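Local atomic coordinates of yeast glycogen phosphorylase (Saccharomyces cerevisiae, PDB entry 1YGP), a protein that belongs to the carbohydrate phosphorylase family, large two-domain proteins of the GT-B clan, and carries pyridoxal-5'-phosphate in its interior. Residues K330-W335 and E413-R418; A401-T406 and E866-T871; P647-I652 and L833-F838. One frame throughout, in Å; residues are numbered along the deposited sequence.

Contact 1: residues K330-W335 and E413-R418; sequences KQQYFW and EKWPRR
A turn of helix 322-350 faces the edge strand 414-416 with the backbones too far apart to touch, Gln332 CA lying 11.9 Å from Trp415 CA, and Gln332 reaches Glu413 and Trp415 by its side chain. The glutamine chain is extended beyond CG, and it and the glutamate come from opposite directions. Their flat ends are twisted by 38° between amide and carboxylate planes, and Gln332 NE2 gives a weak hydrogen bond to Glu413 OE2 at 3.5 Å. A firmer bond reaches the same oxygen from within the segment: Trp415 NE1 to Glu413 OE2, 3.1 Å. This N-H arrives from above the carboxylate plane, 52° out of it. The bond spans the intervening Lys414. The strand belongs to a small three-stranded antiparallel sheet, and Trp415 pairs through its backbone with Ile468. Pro416 then takes the N-cap position of helix 417-423. Trp415 also approaches the amide with its six-membered ring, whose CZ2 lies 3.2 Å from Gln332 NE2, the amide plane turned 74° from that of the indole. Elsewhere the indole rests on Lys325, Arg328 and Leu329, earlier residues of the helix that bears Gln332. The other end of the glutamine amide, OE1, is hydrogen-bonded to His369 ND1, consistent with an amide turned so that NE2 faces Glu413 and Trp415.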
# COMPACT_ATOMS: atom_id res chain seq x y z
N LYS A 330 16.17 15.97 -8.59
CA LYS A 330 16.36 14.57 -8.21
C LYS A 330 15.25 13.70 -8.78
O LYS A 330 15.48 12.67 -9.40
CB LYS A 330 16.39 14.56 -6.69
CG LYS A 330 17.21 13.50 -6.00
CD LYS A 330 17.51 14.11 -4.64
CE LYS A 330 18.46 13.27 -3.79
NZ LYS A 330 18.72 13.96 -2.53
N GLN A 331 14.02 14.18 -8.67
CA GLN A 331 12.82 13.54 -9.19
C GLN A 331 12.85 13.52 -10.72
O GLN A 331 12.64 12.46 -11.33
CB GLN A 331 11.67 14.34 -8.60
CG GLN A 331 10.24 14.07 -8.96
CD GLN A 331 9.29 14.90 -8.08
OE1 GLN A 331 9.07 16.09 -8.32
NE2 GLN A 331 8.66 14.38 -7.04
N GLN A 332 13.15 14.64 -11.39
CA GLN A 332 13.21 14.72 -12.85
C GLN A 332 14.32 13.83 -13.40
O GLN A 332 14.17 13.23 -14.48
CB GLN A 332 13.46 16.16 -13.31
CG GLN A 332 12.37 17.15 -12.95
CD GLN A 332 12.53 18.53 -13.56
OE1 GLN A 332 11.55 19.22 -13.86
NE2 GLN A 332 13.74 19.01 -13.81
N TYR A 333 15.44 13.69 -12.68
CA TYR A 333 16.45 12.76 -13.13
C TYR A 333 15.90 11.34 -12.98
O TYR A 333 15.83 10.68 -14.02
CB TYR A 333 17.76 12.86 -12.34
CG TYR A 333 18.80 11.92 -12.92
CD1 TYR A 333 18.90 11.75 -14.30
CD2 TYR A 333 19.60 11.16 -12.08
CE1 TYR A 333 19.77 10.80 -14.83
CE2 TYR A 333 20.49 10.22 -12.60
CZ TYR A 333 20.56 10.04 -13.98
OH TYR A 333 21.37 9.08 -14.52
N PHE A 334 15.46 10.87 -11.80
CA PHE A 334 14.90 9.53 -11.56
C PHE A 334 13.93 9.04 -12.66
O PHE A 334 14.08 7.96 -13.25
CB PHE A 334 14.22 9.60 -10.19
CG PHE A 334 13.42 8.38 -9.78
CD1 PHE A 334 14.07 7.24 -9.32
CD2 PHE A 334 12.03 8.38 -9.90
CE1 PHE A 334 13.34 6.10 -9.00
CE2 PHE A 334 11.30 7.24 -9.58
CZ PHE A 334 11.96 6.09 -9.13
N TRP A 335 12.96 9.84 -13.04
CA TRP A 335 12.02 9.47 -14.07
C TRP A 335 12.69 9.46 -15.42
O TRP A 335 12.42 8.50 -16.15
CB TRP A 335 10.88 10.46 -13.99
CG TRP A 335 10.01 10.73 -15.22
CD1 TRP A 335 9.18 9.82 -15.82
CD2 TRP A 335 9.95 11.98 -15.77
NE1 TRP A 335 8.56 10.51 -16.75
CE2 TRP A 335 8.99 11.80 -16.76
CE3 TRP A 335 10.56 13.21 -15.55
CZ2 TRP A 335 8.64 12.90 -17.54
CZ3 TRP A 335 10.20 14.29 -16.34
CH2 TRP A 335 9.24 14.13 -17.33
N GLU A 413 12.71 27.07 -17.59
CA GLU A 413 13.48 26.38 -16.55
C GLU A 413 14.98 26.45 -16.66
O GLU A 413 15.56 26.13 -17.71
CB GLU A 413 13.05 24.94 -16.55
CG GLU A 413 13.73 23.97 -15.59
CD GLU A 413 13.16 22.57 -15.67
OE1 GLU A 413 12.00 22.38 -15.31
OE2 GLU A 413 13.87 21.66 -16.08
N LYS A 414 15.64 26.82 -15.57
CA LYS A 414 17.09 26.88 -15.54
C LYS A 414 17.53 26.17 -14.26
O LYS A 414 16.79 26.18 -13.28
CB LYS A 414 17.62 28.29 -15.45
CG LYS A 414 17.06 29.31 -16.39
CD LYS A 414 17.79 30.61 -16.13
CE LYS A 414 17.09 31.72 -16.90
NZ LYS A 414 17.64 33.02 -16.57
N TRP A 415 18.71 25.56 -14.19
CA TRP A 415 19.23 24.98 -12.95
C TRP A 415 20.59 25.62 -12.68
O TRP A 415 21.31 25.91 -13.64
CB TRP A 415 19.39 23.46 -13.09
CG TRP A 415 18.06 22.75 -13.24
CD1 TRP A 415 17.57 22.40 -14.46
CD2 TRP A 415 17.19 22.47 -12.22
NE1 TRP A 415 16.38 21.90 -14.25
CE2 TRP A 415 16.11 21.92 -12.93
CE3 TRP A 415 17.16 22.61 -10.83
CZ2 TRP A 415 14.97 21.51 -12.23
CZ3 TRP A 415 16.02 22.19 -10.15
CH2 TRP A 415 14.95 21.65 -10.85
N PRO A 416 21.01 25.90 -11.45
CA PRO A 416 22.31 26.49 -11.15
C PRO A 416 23.45 25.47 -11.22
O PRO A 416 23.28 24.34 -10.77
CB PRO A 416 22.09 27.11 -9.79
CG PRO A 416 21.10 26.17 -9.13
CD PRO A 416 20.15 25.84 -10.27
N ARG A 417 24.64 25.82 -11.69
CA ARG A 417 25.69 24.83 -11.89
C ARG A 417 26.18 24.10 -10.66
O ARG A 417 26.39 22.89 -10.71
CB ARG A 417 26.86 25.49 -12.56
CG ARG A 417 26.44 25.79 -13.89
N ARG A 418 26.29 24.77 -9.53
CA ARG A 418 26.74 24.12 -8.30
C ARG A 418 25.89 22.90 -7.94
O ARG A 418 26.38 21.78 -7.87
CB ARG A 418 26.69 25.15 -7.16

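Contact 2: residues A401-T406 and E866-T871; sequences AYTNHT and EEYSDT
The Tyr868 side chain runs out from helix 861-873 and brings its phenol end up to Thr403, on strand 400-404, the two side chains crossing at about a right angle. Thr403 OG1 lies at the edge of the ring, in its plane, 3.2 Å from Tyr868 OH and 3.8 Å from Tyr868 CE1. With chi1 at -63°, the threonine holds OG1 beside its own backbone N and CG2 anti to it, and the methyl also touches the phenol, Thr403 CG2 to Tyr868 OH being 3.8 Å. A third side chain joins the two hydroxyls: Asn482 of the adjacent strand 478-483 uses OD1 for Thr403 OG1 and ND2 for Tyr868 OH, so both buried oxygens have a partner in one amide. The rings of Phe173 and Trp873 meet the tyrosine ring.

Beyond the threonine, Asn404 OD1 accepts from Thr406 N at 3.0 Å in an Asx turn, while Asn404 ND2 donates to Tyr402 OH at 2.8 Å.

The side chain of Thr403 is about 13 Å from the bound pyridoxal-5'-phosphate. The pairing of a strand of the N-terminal sheet with a helix from the end of the chain is characteristic of the GT-B fold, in which the C-terminal helix returns to pack on the first domain.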
# COMPACT_ATOMS: atom_id res chain seq x y z
N ALA A 401 12.10 15.41 -29.79
CA ALA A 401 11.35 16.57 -30.22
C ALA A 401 10.77 17.19 -28.95
O ALA A 401 10.39 16.48 -28.01
CB ALA A 401 10.21 16.19 -31.13
N TYR A 402 10.64 18.51 -28.90
CA TYR A 402 10.23 19.26 -27.73
C TYR A 402 8.93 20.04 -27.94
O TYR A 402 8.86 20.83 -28.89
CB TYR A 402 11.43 20.13 -27.43
CG TYR A 402 11.26 21.33 -26.53
CD1 TYR A 402 10.77 21.17 -25.24
CD2 TYR A 402 11.65 22.60 -26.97
CE1 TYR A 402 10.68 22.26 -24.38
CE2 TYR A 402 11.56 23.70 -26.11
CZ TYR A 402 11.08 23.51 -24.82
OH TYR A 402 10.98 24.57 -23.94
N THR A 403 7.87 19.87 -27.15
CA THR A 403 6.73 20.75 -27.28
C THR A 403 6.95 21.83 -26.24
O THR A 403 7.30 21.51 -25.09
CB THR A 403 5.42 20.04 -26.98
OG1 THR A 403 5.29 19.02 -27.97
CG2 THR A 403 4.24 21.01 -26.91
N ASN A 404 6.76 23.09 -26.61
CA ASN A 404 6.97 24.22 -25.73
C ASN A 404 5.62 24.84 -25.40
O ASN A 404 4.76 25.08 -26.26
CB ASN A 404 7.88 25.21 -26.41
CG ASN A 404 8.14 26.45 -25.59
OD1 ASN A 404 7.29 27.32 -25.40
ND2 ASN A 404 9.30 26.57 -25.00
N HIS A 405 5.40 25.09 -24.12
CA HIS A 405 4.11 25.60 -23.66
C HIS A 405 4.27 26.99 -23.06
O HIS A 405 3.27 27.57 -22.63
CB HIS A 405 3.51 24.67 -22.60
CG HIS A 405 3.20 23.22 -22.97
ND1 HIS A 405 2.05 22.67 -23.37
CD2 HIS A 405 4.13 22.21 -22.91
CE1 HIS A 405 2.26 21.38 -23.56
NE2 HIS A 405 3.52 21.12 -23.28
N THR A 406 5.47 27.58 -23.06
CA THR A 406 5.72 28.83 -22.35
C THR A 406 5.67 30.05 -23.23
O THR A 406 6.07 30.01 -24.39
CB THR A 406 7.09 28.80 -21.71
N GLU A 866 -2.82 13.02 -35.24
CA GLU A 866 -2.55 12.81 -36.65
C GLU A 866 -1.38 13.70 -37.08
O GLU A 866 -0.39 13.24 -37.65
CB GLU A 866 -3.78 13.14 -37.48
CG GLU A 866 -4.90 12.11 -37.36
CD GLU A 866 -6.29 12.47 -37.91
OE1 GLU A 866 -6.42 13.32 -38.80
OE2 GLU A 866 -7.26 11.88 -37.44
N GLU A 867 -1.41 14.97 -36.67
CA GLU A 867 -0.42 15.93 -37.08
C GLU A 867 0.93 15.57 -36.53
O GLU A 867 1.93 15.59 -37.26
CB GLU A 867 -0.75 17.34 -36.60
CG GLU A 867 -2.11 17.84 -37.07
CD GLU A 867 -2.15 19.35 -37.22
OE1 GLU A 867 -2.11 20.09 -36.24
OE2 GLU A 867 -2.23 19.78 -38.36
N TYR A 868 0.98 15.19 -35.26
CA TYR A 868 2.24 14.84 -34.63
C TYR A 868 2.83 13.63 -35.31
O TYR A 868 3.99 13.67 -35.71
CB TYR A 868 2.04 14.53 -33.16
CG TYR A 868 2.13 15.69 -32.19
CD1 TYR A 868 3.38 16.12 -31.73
CD2 TYR A 868 0.97 16.26 -31.67
CE1 TYR A 868 3.47 17.11 -30.76
CE2 TYR A 868 1.06 17.25 -30.70
CZ TYR A 868 2.31 17.67 -30.23
OH TYR A 868 2.38 18.63 -29.23
N SER A 869 2.00 12.60 -35.52
CA SER A 869 2.47 11.39 -36.16
C SER A 869 3.02 11.68 -37.54
O SER A 869 4.11 11.20 -37.86
CB SER A 869 1.35 10.37 -36.31
OG SER A 869 0.84 10.01 -35.03
N ASP A 870 2.38 12.54 -38.33
CA ASP A 870 2.87 12.76 -39.66
C ASP A 870 3.98 13.78 -39.83
O ASP A 870 4.79 13.59 -40.74
CB ASP A 870 1.69 13.14 -40.53
CG ASP A 870 0.67 12.01 -40.62
OD1 ASP A 870 1.07 10.83 -40.59
OD2 ASP A 870 -0.52 12.32 -40.73
N THR A 871 4.12 14.83 -39.02
CA THR A 871 5.20 15.76 -39.30
C THR A 871 6.44 15.53 -38.45
O THR A 871 7.58 15.71 -38.89
CB THR A 871 4.69 17.21 -39.10
OG1 THR A 871 4.31 17.39 -37.75
CG2 THR A 871 3.50 17.50 -39.99

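Contact 3: residues P647-I652 and L833-F838; sequences PRKVSI and LVDQEF
Asp835 OD1 is approached by two groups of the 647-652 segment, the ammonium of Lys649 and the ring of Pro647, where a helix packs beside the start of strand 649-654 in the parallel, Rossmann-like sheet of the second GT-B domain. The ion pair is a long one, with Lys649 NZ 3.9 Å from Asp835 OD1. NZ is not much farther from the other oxygen, 4.1 Å from Asp835 OD2, so the charge faces the carboxylate as a whole. Lys649 starts off with CG anti to its backbone N and stays stretched until chi4, where a bend to 72° turns the ammonium toward the aspartate; the two side chains cross at about a right angle.

The stronger partner of Asp835 is Arg625, which forms a salt bridge with OD2 and also donates to Pro647 O, linking the helix to the loop before the strand. Lys649 NZ has a second, weak and long ion pair with Asp603 of the neighbouring strand. The positive charges of Arg625 and Lys649 would probably keep the buried Asp835 carboxylate ionised.

The backbones come nearest at Pro647 and Asp835, whose CA atoms are 6.8 Å apart. There the proline ring crosses the acid obliquely and offers its CD carbon, 3.9 Å from Asp835 CG and 4.1 Å from Asp835 CB.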
# COMPACT_ATOMS: atom_id res chain seq x y z
N PRO A 647 -30.59 40.33 -14.89
CA PRO A 647 -31.34 39.10 -14.76
C PRO A 647 -30.57 37.98 -14.04
O PRO A 647 -29.34 37.99 -13.98
CB PRO A 647 -31.73 38.80 -16.19
CG PRO A 647 -31.33 40.01 -17.01
CD PRO A 647 -30.13 40.52 -16.26
N ARG A 648 -31.35 36.98 -13.61
CA ARG A 648 -30.94 35.77 -12.88
C ARG A 648 -29.73 35.00 -13.42
O ARG A 648 -29.74 34.45 -14.54
CB ARG A 648 -32.19 34.92 -12.81
CG ARG A 648 -32.13 33.74 -11.87
CD ARG A 648 -33.52 33.22 -11.54
NE ARG A 648 -34.10 33.90 -10.39
CZ ARG A 648 -35.09 34.79 -10.48
NH1 ARG A 648 -35.64 35.13 -11.65
NH2 ARG A 648 -35.52 35.36 -9.35
N LYS A 649 -28.71 34.95 -12.57
CA LYS A 649 -27.38 34.45 -12.88
C LYS A 649 -26.85 33.68 -11.68
O LYS A 649 -27.28 33.90 -10.54
CB LYS A 649 -26.48 35.65 -13.15
CG LYS A 649 -25.15 35.52 -13.86
CD LYS A 649 -24.43 36.84 -13.61
CE LYS A 649 -23.26 37.14 -14.56
NZ LYS A 649 -23.66 37.49 -15.92
N VAL A 650 -25.92 32.75 -11.93
CA VAL A 650 -25.20 32.00 -10.91
C VAL A 650 -23.77 32.03 -11.43
O VAL A 650 -23.48 31.57 -12.55
CB VAL A 650 -25.61 30.50 -10.81
CG1 VAL A 650 -24.75 29.83 -9.76
CG2 VAL A 650 -27.02 30.33 -10.36
N SER A 651 -22.88 32.61 -10.65
CA SER A 651 -21.47 32.55 -10.99
C SER A 651 -20.83 31.35 -10.26
O SER A 651 -20.89 31.19 -9.03
CB SER A 651 -20.81 33.83 -10.57
OG SER A 651 -21.45 34.95 -11.19
N ILE A 652 -20.22 30.46 -11.04
CA ILE A 652 -19.61 29.25 -10.55
C ILE A 652 -18.10 29.43 -10.62
O ILE A 652 -17.55 29.66 -11.71
CB ILE A 652 -20.11 28.08 -11.44
CG1 ILE A 652 -21.62 27.90 -11.35
CG2 ILE A 652 -19.40 26.82 -11.02
CD1 ILE A 652 -22.12 27.32 -10.01
N LEU A 833 -24.55 42.65 -22.89
CA LEU A 833 -24.88 41.91 -24.10
C LEU A 833 -25.29 40.47 -23.84
O LEU A 833 -26.39 40.06 -24.21
CB LEU A 833 -23.71 41.91 -25.06
CG LEU A 833 -23.65 43.14 -25.93
CD1 LEU A 833 -22.23 43.44 -26.39
CD2 LEU A 833 -24.60 42.91 -27.08
N VAL A 834 -24.43 39.70 -23.15
CA VAL A 834 -24.67 38.30 -22.81
C VAL A 834 -26.06 38.16 -22.19
O VAL A 834 -26.89 37.38 -22.68
CB VAL A 834 -23.56 37.80 -21.82
CG1 VAL A 834 -23.89 36.45 -21.20
CG2 VAL A 834 -22.30 37.54 -22.58
N ASP A 835 -26.30 38.98 -21.17
CA ASP A 835 -27.53 38.92 -20.44
C ASP A 835 -28.76 39.09 -21.30
O ASP A 835 -29.73 38.33 -21.14
CB ASP A 835 -27.56 39.97 -19.35
CG ASP A 835 -26.80 39.58 -18.09
OD1 ASP A 835 -27.07 38.52 -17.52
OD2 ASP A 835 -25.96 40.37 -17.66
N GLN A 836 -28.72 40.05 -22.23
CA GLN A 836 -29.89 40.29 -23.05
C GLN A 836 -30.06 39.15 -24.03
O GLN A 836 -31.18 38.63 -24.15
CB GLN A 836 -29.74 41.57 -23.84
N GLU A 837 -28.97 38.72 -24.67
CA GLU A 837 -28.94 37.61 -25.61
C GLU A 837 -29.60 36.38 -25.02
O GLU A 837 -30.64 35.96 -25.52
CB GLU A 837 -27.51 37.28 -25.95
CG GLU A 837 -26.91 37.98 -27.14
CD GLU A 837 -27.25 37.21 -28.40
OE1 GLU A 837 -26.66 36.17 -28.62
OE2 GLU A 837 -28.12 37.65 -29.15
N PHE A 838 -29.07 35.89 -23.91
CA PHE A 838 -29.54 34.67 -23.27
C PHE A 838 -30.97 34.75 -22.76
O PHE A 838 -31.77 33.87 -23.06
CB PHE A 838 -28.59 34.31 -22.09
CG PHE A 838 -29.05 33.14 -21.22
CD1 PHE A 838 -28.85 31.83 -21.64
CD2 PHE A 838 -29.69 33.38 -20.00
CE1 PHE A 838 -29.29 30.78 -20.84
CE2 PHE A 838 -30.14 32.33 -19.21
CZ PHE A 838 -29.94 31.02 -19.62

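How the contacts relate
Going from the N terminus, contact 1 opens at 330-335 on helix 322-350 and closes at 413-418, 77 residues intervening. Contact 2, opened at 401-406 inside that loop, closes only at 866-871, so contacts 1 and 2 cross. Their centres are 23 Å apart, and both lie on the first domain, contact 2 bringing a C-terminal helix onto it. Contact 3, between 647-652 and 833-838, is nested inside the long loop of contact 2 and comes after contact 1 in series. It ties a helix to the six-stranded sheet of the other domain, about 48 Å from contact 1 between centres. Contact 2 thus brings the chain back after that domain is complete.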